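Local coordinates for protein aldo-keto reductase 2E (Bombyx mori, PDB 3WCZ) that reduces 3-dehydroecdysone and, less actively, phenylglyoxal and isatin with NADPH as cosubstrate, and may take part in regulating silkworm molting, at residues Gln39-Tyr42 / Trp43-Ala47; Arg247-Asp251 / Arg252-Pro256; Asn269-Leu272 / Phe273-Gln276; Phe275-Phe279 / Glu280-Ala284. One frame throughout, in Å; residues are numbered along the deposited sequence.

Overall arrangement
All four contacts are local ones in a TIM barrel of the aldo-keto reductase family. Contact 1 runs along helix 35-46 and is partly buried, its inner side apolar and its outer side carrying an amide on an indole. Contact 2, also partly buried, takes the chain from the end of helix 241-251 into strand 255-256. Contact 3 follows helix 263-270 away from the NADP adenine, and its loop shares Phe275 and Gln276 with contact 4, a surface helix start where side chains cap backbone N-H groups. Contacts 2, 3 and 4 meet at the Arg247-Asp251 pair, which reaches Leu272 and Leu277. Ala47 touches Ile270, joining contact 1 to contact 3.

Contact 1 (Gln39-Tyr42 / Trp43-Ala47); sequences QAVY and WAIEA
Helix 35-46, the crossover helix between strands 21-22 and 51-53, carries Gln39 and Trp43 one turn apart on its outer side, where the glutamine lies over one face of the indole. CG of Gln39 sits 3.5 Å from the centroid of the six-membered ring of Trp43, only 3° off the normal, a CH-pi contact made almost straight down onto the face. Further out, NE2 of Gln39 lies 3.1 Å from NE1 of Trp43; both are donors, and no hydrogen bond joins them. The amide is turned 52° from the indole plane, so the two groups do not stack flat. A bend at chi2 (62°) carries the Gln39 amide across the ring instead of past it. Four i to i+4 backbone bonds hold this part of the helix, among them Trp43 N to Gln39 O and Ile45 N to Val41 O. In this beta-alpha-beta unit of the barrel the other side of the helix is apolar: Val41 and Ile45 lie alongside each other, CG1 of Val41 4.0 Å from CD1 of Ile45, while Ala40 and Ala44 pack on Ile266 of helix 263-270. Val41 also touches Ile68 of helix 61-73 and Leu21 of strand 21-22. The Tyr42 hydroxyl is hydrogen-bonded to Asn74, and Trp43 touches Lys263, a residue of the NADP site.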
# COMPACT_ATOMS: atom_id res chain seq x y z
N GLN A 39 -4.41 17.88 2.84
CA GLN A 39 -4.64 18.05 4.27
C GLN A 39 -4.39 16.76 5.04
O GLN A 39 -3.82 16.80 6.14
CB GLN A 39 -6.07 18.55 4.49
CG GLN A 39 -6.38 18.93 5.94
CD GLN A 39 -5.51 20.08 6.42
OE1 GLN A 39 -5.52 21.17 5.83
NE2 GLN A 39 -4.70 19.85 7.45
N ALA A 40 -4.82 15.63 4.49
CA ALA A 40 -4.63 14.34 5.16
C ALA A 40 -3.15 14.01 5.31
O ALA A 40 -2.72 13.52 6.35
CB ALA A 40 -5.30 13.25 4.37
N VAL A 41 -2.37 14.25 4.26
CA VAL A 41 -0.92 14.02 4.32
C VAL A 41 -0.29 14.87 5.42
O VAL A 41 0.52 14.38 6.23
CB VAL A 41 -0.26 14.27 2.96
CG1 VAL A 41 1.26 14.38 3.07
CG2 VAL A 41 -0.64 13.15 2.02
N TYR A 42 -0.67 16.14 5.46
CA TYR A 42 -0.17 17.02 6.51
C TYR A 42 -0.55 16.53 7.91
O TYR A 42 0.29 16.41 8.79
CB TYR A 42 -0.67 18.45 6.29
CG TYR A 42 -0.02 19.42 7.24
CD1 TYR A 42 1.16 20.06 6.89
CD2 TYR A 42 -0.55 19.66 8.51
CE1 TYR A 42 1.79 20.93 7.76
CE2 TYR A 42 0.06 20.53 9.38
CZ TYR A 42 1.22 21.17 8.99
OH TYR A 42 1.86 22.05 9.84
N TRP A 43 -1.83 16.23 8.11
CA TRP A 43 -2.28 15.75 9.39
C TRP A 43 -1.58 14.44 9.81
O TRP A 43 -1.27 14.22 10.98
CB TRP A 43 -3.78 15.51 9.36
CG TRP A 43 -4.62 16.72 9.59
CD1 TRP A 43 -4.25 17.85 10.26
CD2 TRP A 43 -5.99 16.89 9.20
NE1 TRP A 43 -5.32 18.73 10.32
CE2 TRP A 43 -6.39 18.16 9.68
CE3 TRP A 43 -6.91 16.11 8.50
CZ2 TRP A 43 -7.67 18.67 9.46
CZ3 TRP A 43 -8.19 16.62 8.29
CH2 TRP A 43 -8.55 17.88 8.77
N ALA A 44 -1.38 13.55 8.84
CA ALA A 44 -0.72 12.28 9.13
C ALA A 44 0.69 12.52 9.62
O ALA A 44 1.10 11.99 10.64
CB ALA A 44 -0.72 11.39 7.90
N ILE A 45 1.45 13.34 8.91
CA ILE A 45 2.80 13.64 9.35
C ILE A 45 2.80 14.30 10.74
O ILE A 45 3.60 13.95 11.59
CB ILE A 45 3.53 14.50 8.31
CG1 ILE A 45 3.69 13.70 7.00
CG2 ILE A 45 4.89 14.97 8.83
CD1 ILE A 45 4.16 14.53 5.81
N GLU A 46 1.86 15.20 10.96
CA GLU A 46 1.74 15.87 12.24
C GLU A 46 1.47 14.85 13.35
O GLU A 46 1.97 14.99 14.48
CB GLU A 46 0.62 16.92 12.17
CG GLU A 46 0.45 17.70 13.47
CD GLU A 46 -0.82 18.53 13.55
OE1 GLU A 46 -1.79 18.25 12.83
OE2 GLU A 46 -0.82 19.48 14.38
N ALA A 47 0.67 13.83 13.04
CA ALA A 47 0.33 12.76 13.99
C ALA A 47 1.39 11.69 14.13
O ALA A 47 1.21 10.73 14.88
CB ALA A 47 -0.99 12.11 13.59

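Contact 2 (Arg247-Asp251 / Arg252-Pro256); sequences RYLID and RGLIP
Helix 241-251 ends in a Schellman motif, in which Gly253 takes a positive phi (81°) while Leu254 N reaches back to Leu249 O at 3.0 Å and Gly253 N to Ile250 O at 2.8 Å. Along the helix flank Tyr248 and Arg252 run side by side, and NH1 of Arg252 donates to OH of Tyr248 at 3.0 Å, meeting it 28° out of the guanidinium plane. The bend at chi3 (58°) turns the Arg252 guanidinium back to that hydroxyl, while CD of Arg252 lies 3.6 Å from CZ of Tyr248. Each polar end has a further partner: Asn286 for the hydroxyl and Thr188 O for NH1. One residue earlier, with the same i to i+4 spacing, Arg247 forms a salt bridge with Asp251, gripping it side-on, its NE and NH2 binding one carboxylate oxygen each, both from above the carboxylate plane. Across the turn, toward the strand, the contacts are apolar. CD1 of Ile250 meets CD of Pro256 at 3.5 Å, the two side chains crossing at about a right angle, and CD2 of Leu249 rests 3.8 Å from CD1 of Leu254. Leu249 and Leu254 also touch strand 202-206, beside which strand 255-256 lies in the parallel barrel sheet, while Tyr248 and Arg252 reach Val282 on helix 279-286.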
# COMPACT_ATOMS: atom_id res chain seq x y z
N ARG A 247 -4.09 -3.71 13.65
CA ARG A 247 -3.15 -4.45 14.48
C ARG A 247 -3.08 -5.91 14.02
O ARG A 247 -2.01 -6.53 14.04
CB ARG A 247 -3.52 -4.37 15.96
CG ARG A 247 -2.54 -5.12 16.89
CD ARG A 247 -1.17 -4.47 16.99
NE ARG A 247 -0.15 -5.50 17.16
CZ ARG A 247 1.15 -5.26 17.36
NH1 ARG A 247 1.59 -4.03 17.51
NH2 ARG A 247 2.00 -6.27 17.45
N TYR A 248 -4.21 -6.47 13.60
CA TYR A 248 -4.23 -7.83 13.03
C TYR A 248 -3.19 -7.94 11.91
O TYR A 248 -2.41 -8.90 11.84
CB TYR A 248 -5.65 -8.14 12.54
CG TYR A 248 -5.77 -9.20 11.47
CD1 TYR A 248 -5.63 -10.55 11.76
CD2 TYR A 248 -6.04 -8.85 10.16
CE1 TYR A 248 -5.70 -11.51 10.77
CE2 TYR A 248 -6.13 -9.80 9.17
CZ TYR A 248 -5.95 -11.11 9.47
OH TYR A 248 -6.05 -12.07 8.49
N LEU A 249 -3.17 -6.94 11.02
CA LEU A 249 -2.23 -6.98 9.93
C LEU A 249 -0.78 -6.85 10.42
O LEU A 249 0.12 -7.59 9.95
CB LEU A 249 -2.58 -5.89 8.91
CG LEU A 249 -3.97 -6.07 8.27
CD1 LEU A 249 -4.40 -4.83 7.54
CD2 LEU A 249 -4.02 -7.29 7.39
N ILE A 250 -0.55 -5.94 11.36
CA ILE A 250 0.76 -5.79 11.98
C ILE A 250 1.23 -7.13 12.57
O ILE A 250 2.40 -7.51 12.45
CB ILE A 250 0.74 -4.68 13.08
CG1 ILE A 250 0.46 -3.28 12.51
CG2 ILE A 250 2.04 -4.70 13.88
CD1 ILE A 250 1.60 -2.72 11.73
N ASP A 251 0.36 -7.83 13.30
CA ASP A 251 0.73 -9.10 13.91
C ASP A 251 0.98 -10.23 12.93
O ASP A 251 1.62 -11.23 13.27
CB ASP A 251 -0.33 -9.51 14.95
CG ASP A 251 -0.13 -8.82 16.29
OD1 ASP A 251 1.02 -8.80 16.77
OD2 ASP A 251 -1.11 -8.24 16.81
N ARG A 252 0.52 -10.05 11.70
CA ARG A 252 0.88 -10.94 10.60
C ARG A 252 2.17 -10.49 9.90
O ARG A 252 2.55 -11.09 8.89
CB ARG A 252 -0.27 -11.09 9.62
CG ARG A 252 -1.41 -11.93 10.20
CD ARG A 252 -2.49 -12.16 9.18
NE ARG A 252 -1.97 -12.82 8.00
CZ ARG A 252 -2.54 -12.81 6.81
NH1 ARG A 252 -3.69 -12.20 6.64
NH2 ARG A 252 -1.95 -13.37 5.78
N GLY A 253 2.83 -9.46 10.42
CA GLY A 253 4.09 -8.97 9.88
C GLY A 253 3.94 -8.08 8.68
O GLY A 253 4.90 -7.93 7.91
N LEU A 254 2.78 -7.48 8.49
CA LEU A 254 2.44 -6.69 7.30
C LEU A 254 2.50 -5.21 7.61
O LEU A 254 2.49 -4.79 8.78
CB LEU A 254 1.03 -7.07 6.83
CG LEU A 254 0.74 -8.56 6.78
CD1 LEU A 254 -0.68 -8.82 6.32
CD2 LEU A 254 1.73 -9.28 5.89
N ILE A 255 2.58 -4.42 6.54
CA ILE A 255 2.60 -2.97 6.59
C ILE A 255 1.24 -2.48 6.08
O ILE A 255 1.02 -2.42 4.87
CB ILE A 255 3.73 -2.42 5.69
CG1 ILE A 255 5.09 -2.92 6.22
CG2 ILE A 255 3.66 -0.91 5.59
CD1 ILE A 255 6.21 -2.82 5.15
N PRO A 256 0.29 -2.20 6.99
CA PRO A 256 -1.02 -1.75 6.52
C PRO A 256 -0.99 -0.32 5.98
O PRO A 256 -0.15 0.49 6.38
CB PRO A 256 -1.88 -1.83 7.79
CG PRO A 256 -0.90 -1.61 8.89
CD PRO A 256 0.34 -2.31 8.46

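Contact 3 (Asn269-Leu272 / Phe273-Gln276); sequences NIDL and FDFQ. With NAP (NADP nicotinamide-adenine-dinucleotide phosphate), chain B.
The Phe273 ring has Leu272 over one face, its CB 4.0 Å from the centroid and 14° off the normal, a CH-pi contact between neighbours in sequence. Near the plane of the Phe275 ring, at its edge, stands the carbonyl oxygen of Asp271, 4.4 Å from CE1; the same ring meets Tyr237 with their planes at about 45°. These residues form the loop that leaves helix 263-270 of the TIM barrel, and an inverse gamma turn centred on Asp271 redirects the chain there. At the start of the segment Asn269 reads the NADP adenine with both ends of its amide: ND2 donates to N7A at 3.0 Å, and OD1 accepts from N6A at 2.8 Å. The amide thereby matches the donor and acceptor on one edge of the base, and the two bonds together fix its rotation. Further along, the carboxylates of Asp271 and Asp274 approach with OD1 of one 4.1 Å from OD1 of the other, a nearness of like charges that Lys239 probably eases, since it forms a salt bridge with Asp274 OD1 and a hydrogen bond with Asp271 O. A water spans the turn, donating a hydrogen bond to OD1 of Asp271 at 2.7 Å and accepting one from the backbone N of Phe273 at 2.9 Å.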
# COMPACT_ATOMS: atom_id res chain seq x y z
N ASN A 269 -5.28 5.56 13.54
CA ASN A 269 -4.84 4.47 12.68
C ASN A 269 -3.34 4.15 12.80
O ASN A 269 -2.90 3.12 12.32
CB ASN A 269 -5.20 4.77 11.22
CG ASN A 269 -6.68 4.64 10.94
OD1 ASN A 269 -7.44 4.09 11.75
ND2 ASN A 269 -7.11 5.18 9.81
N ILE A 270 -2.58 5.00 13.49
CA ILE A 270 -1.17 4.69 13.75
C ILE A 270 -0.94 4.31 15.22
O ILE A 270 0.16 3.90 15.58
CB ILE A 270 -0.26 5.87 13.28
CG1 ILE A 270 1.20 5.44 13.18
CG2 ILE A 270 -0.44 7.07 14.17
CD1 ILE A 270 2.00 6.36 12.29
N ASP A 271 -1.99 4.39 16.05
CA ASP A 271 -1.84 4.11 17.48
C ASP A 271 -2.02 2.60 17.75
O ASP A 271 -3.00 2.19 18.37
CB ASP A 271 -2.83 4.96 18.29
CG ASP A 271 -2.57 4.94 19.78
OD1 ASP A 271 -1.52 4.42 20.22
OD2 ASP A 271 -3.44 5.47 20.51
N LEU A 272 -1.06 1.81 17.29
CA LEU A 272 -1.18 0.35 17.24
C LEU A 272 -0.11 -0.37 18.02
O LEU A 272 -0.02 -1.59 17.92
CB LEU A 272 -1.09 -0.10 15.75
CG LEU A 272 -1.97 0.61 14.73
CD1 LEU A 272 -1.66 0.06 13.34
CD2 LEU A 272 -3.43 0.45 15.03
N PHE A 273 0.70 0.36 18.78
CA PHE A 273 1.94 -0.21 19.31
C PHE A 273 1.99 -0.29 20.83
O PHE A 273 3.05 -0.54 21.40
CB PHE A 273 3.14 0.52 18.68
CG PHE A 273 3.06 0.46 17.19
CD1 PHE A 273 3.33 -0.73 16.53
CD2 PHE A 273 2.59 1.54 16.45
CE1 PHE A 273 3.16 -0.83 15.19
CE2 PHE A 273 2.42 1.43 15.07
CZ PHE A 273 2.72 0.25 14.46
N ASP A 274 0.82 -0.18 21.44
CA ASP A 274 0.70 -0.37 22.88
C ASP A 274 -0.16 -1.60 23.21
O ASP A 274 -0.55 -1.80 24.36
CB ASP A 274 0.14 0.92 23.52
CG ASP A 274 -1.25 1.28 23.05
OD1 ASP A 274 -1.70 0.76 22.01
OD2 ASP A 274 -1.91 2.14 23.71
N PHE A 275 -0.40 -2.46 22.22
CA PHE A 275 -1.10 -3.72 22.41
C PHE A 275 -0.77 -4.64 21.28
O PHE A 275 -0.19 -4.21 20.28
CB PHE A 275 -2.64 -3.52 22.51
CG PHE A 275 -3.34 -3.36 21.18
CD1 PHE A 275 -3.17 -2.21 20.40
CD2 PHE A 275 -4.22 -4.33 20.73
CE1 PHE A 275 -3.86 -2.06 19.20
CE2 PHE A 275 -4.91 -4.16 19.58
CZ PHE A 275 -4.73 -3.03 18.81
N GLN A 276 -1.17 -5.89 21.39
CA GLN A 276 -1.04 -6.84 20.32
C GLN A 276 -2.09 -7.91 20.46
O GLN A 276 -2.64 -8.14 21.55
CB GLN A 276 0.33 -7.52 20.31
CG GLN A 276 0.51 -8.51 21.47
CD GLN A 276 1.95 -8.76 21.80
OE1 GLN A 276 2.53 -8.05 22.62
NE2 GLN A 276 2.55 -9.74 21.14
PA NAP B . -9.13 1.52 3.37
O1A NAP B . -8.00 2.15 4.06
O2A NAP B . -9.28 0.08 3.24
O5B NAP B . -10.52 2.09 3.81
C5B NAP B . -10.74 3.47 3.88
C4B NAP B . -12.11 3.85 4.43
O4B NAP B . -12.16 3.56 5.84
C3B NAP B . -12.52 5.26 4.26
O3B NAP B . -13.90 5.26 3.99
C2B NAP B . -12.22 5.85 5.55
O2B NAP B . -12.97 7.00 5.86
C1B NAP B . -12.51 4.73 6.52
N9A NAP B . -11.75 4.72 7.76
C8A NAP B . -10.44 5.00 7.88
N7A NAP B . -10.01 4.79 9.11
C5A NAP B . -11.09 4.37 9.84
C6A NAP B . -11.25 4.00 11.18
N6A NAP B . -10.23 4.03 12.14
N1A NAP B . -12.49 3.63 11.56
C2A NAP B . -13.50 3.59 10.68
N3A NAP B . -13.37 3.93 9.39
C4A NAP B . -12.15 4.30 8.97
O3 NAP B . -9.14 2.15 1.88
PN NAP B . -8.49 1.89 0.45
O1N NAP B . -8.33 3.24 -0.14
O2N NAP B . -9.33 0.88 -0.25
O5D NAP B . -7.07 1.21 0.70
C5D NAP B . -6.07 1.88 1.39
C4D NAP B . -4.89 2.36 0.55
O4D NAP B . -4.19 1.27 -0.03
C3D NAP B . -5.26 3.20 -0.63
O3D NAP B . -5.69 4.49 -0.27
C2D NAP B . -4.05 3.14 -1.42
O2D NAP B . -3.05 3.94 -0.86
C1D NAP B . -3.70 1.67 -1.31
N1N NAP B . -4.22 0.75 -2.32
C2N NAP B . -3.40 0.22 -3.25
C3N NAP B . -3.89 -0.66 -4.18
C7N NAP B . -2.91 -1.23 -5.13
O7N NAP B . -1.68 -1.28 -4.89
N7N NAP B . -3.42 -1.83 -6.23
C4N NAP B . -5.26 -0.97 -4.24
C5N NAP B . -6.11 -0.43 -3.27
C6N NAP B . -5.54 0.42 -2.33
P2B NAP B . -12.29 8.39 6.27
O1X NAP B . -13.50 9.34 6.42
O2X NAP B . -11.62 8.21 7.56
O3X NAP B . -11.37 8.79 5.14
O HOH W 1 0.79 3.08 19.72

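Contact 4 (Phe275-Phe279 / Glu280-Ala284); sequences FQLTF and EEVAA
The chain comes in extended through Phe275-Leu277 and turns into helix 279-286 at Thr278, whose carbonyl oxygen accepts from Val282 N at 3.0 Å, followed by Ala283 N to Phe279 O at 2.9 Å. The side chains of Thr278 and Glu281 close the first turn in both directions. OG1 of Thr278 takes the backbone N-H of Glu281 at 3.1 Å, and OE1 of Glu281 takes the backbone N-H of Thr278 at 2.9 Å, the latter nearly straight (171°) but coming from above the carboxylate plane. This is a capping box, with Thr278 as N-cap. It supplies acceptors for backbone N-H groups at the helix start, and the carboxylate, set beside the N-terminal end, would be favoured by the helix dipole. With chi1 at 64°, OG1 of Thr278 lies between its own backbone N and carbonyl carbon, turned toward the Glu281 amide. The glutamate has further partners outside the box: Tyr237 OH bonds to OE1 and Lys236 forms a salt bridge with OE2, both from helix 228-237. On the inner side Leu277 crosses Glu281 at about a right angle, and CB of Leu277 lies 4.0 Å from CG2 of Val282. The backbone N of Leu277 is itself hydrogen-bonded to the Asp251 carboxylate of helix 241-251. On the exposed side Phe279 and Glu280 run alongside each other, with CE1 of the ring 3.6 Å from CG of Glu280 and 3.2 Å from its OE2; ring and carboxylate planes stand 70° apart.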
# COMPACT_ATOMS: atom_id res chain seq x y z
N PHE A 275 -0.40 -2.46 22.22
CA PHE A 275 -1.10 -3.72 22.41
C PHE A 275 -0.77 -4.64 21.28
O PHE A 275 -0.19 -4.21 20.28
CB PHE A 275 -2.64 -3.52 22.51
CG PHE A 275 -3.34 -3.36 21.18
CD1 PHE A 275 -3.17 -2.21 20.40
CD2 PHE A 275 -4.22 -4.33 20.73
CE1 PHE A 275 -3.86 -2.06 19.20
CE2 PHE A 275 -4.91 -4.16 19.58
CZ PHE A 275 -4.73 -3.03 18.81
N GLN A 276 -1.17 -5.89 21.39
CA GLN A 276 -1.04 -6.84 20.32
C GLN A 276 -2.09 -7.91 20.46
O GLN A 276 -2.64 -8.14 21.55
CB GLN A 276 0.33 -7.52 20.31
CG GLN A 276 0.51 -8.51 21.47
CD GLN A 276 1.95 -8.76 21.80
OE1 GLN A 276 2.53 -8.05 22.62
NE2 GLN A 276 2.55 -9.74 21.14
N LEU A 277 -2.45 -8.53 19.35
CA LEU A 277 -3.39 -9.65 19.37
C LEU A 277 -2.71 -10.96 19.71
O LEU A 277 -1.52 -11.16 19.43
CB LEU A 277 -4.09 -9.76 18.03
CG LEU A 277 -4.85 -8.53 17.56
CD1 LEU A 277 -5.65 -8.82 16.31
CD2 LEU A 277 -5.80 -7.99 18.60
N THR A 278 -3.46 -11.89 20.27
CA THR A 278 -2.91 -13.20 20.55
C THR A 278 -2.98 -14.07 19.30
O THR A 278 -3.70 -13.75 18.33
CB THR A 278 -3.68 -13.92 21.62
OG1 THR A 278 -5.00 -14.16 21.14
CG2 THR A 278 -3.75 -13.12 22.89
N PHE A 279 -2.28 -15.20 19.30
CA PHE A 279 -2.34 -16.07 18.15
C PHE A 279 -3.77 -16.58 17.91
O PHE A 279 -4.19 -16.71 16.76
CB PHE A 279 -1.30 -17.22 18.26
CG PHE A 279 -1.62 -18.26 19.29
CD1 PHE A 279 -2.37 -19.39 18.95
CD2 PHE A 279 -1.12 -18.17 20.60
CE1 PHE A 279 -2.65 -20.37 19.89
CE2 PHE A 279 -1.41 -19.14 21.54
CZ PHE A 279 -2.16 -20.24 21.19
N GLU A 280 -4.53 -16.82 18.97
CA GLU A 280 -5.89 -17.30 18.80
C GLU A 280 -6.79 -16.21 18.18
O GLU A 280 -7.69 -16.50 17.40
CB GLU A 280 -6.47 -17.78 20.11
CG GLU A 280 -5.96 -19.15 20.57
CD GLU A 280 -6.41 -20.28 19.63
OE1 GLU A 280 -7.53 -20.18 19.07
OE2 GLU A 280 -5.65 -21.26 19.47
N GLU A 281 -6.50 -14.95 18.49
CA GLU A 281 -7.28 -13.83 17.96
C GLU A 281 -6.96 -13.60 16.50
O GLU A 281 -7.87 -13.38 15.69
CB GLU A 281 -7.04 -12.57 18.80
CG GLU A 281 -7.64 -12.71 20.19
CD GLU A 281 -7.11 -11.72 21.19
OE1 GLU A 281 -6.13 -11.00 20.95
OE2 GLU A 281 -7.73 -11.66 22.28
N VAL A 282 -5.69 -13.69 16.13
CA VAL A 282 -5.32 -13.62 14.73
C VAL A 282 -5.99 -14.76 13.97
O VAL A 282 -6.51 -14.57 12.88
CB VAL A 282 -3.79 -13.65 14.57
CG1 VAL A 282 -3.38 -13.77 13.09
CG2 VAL A 282 -3.19 -12.39 15.13
N ALA A 283 -5.96 -15.97 14.52
CA ALA A 283 -6.62 -17.10 13.88
C ALA A 283 -8.12 -16.87 13.72
O ALA A 283 -8.72 -17.22 12.69
CB ALA A 283 -6.36 -18.37 14.67
N ALA A 284 -8.76 -16.25 14.72
CA ALA A 284 -10.19 -16.00 14.64
C ALA A 284 -10.49 -15.03 13.50
O ALA A 284 -11.47 -15.20 12.76
CB ALA A 284 -10.72 -15.44 15.97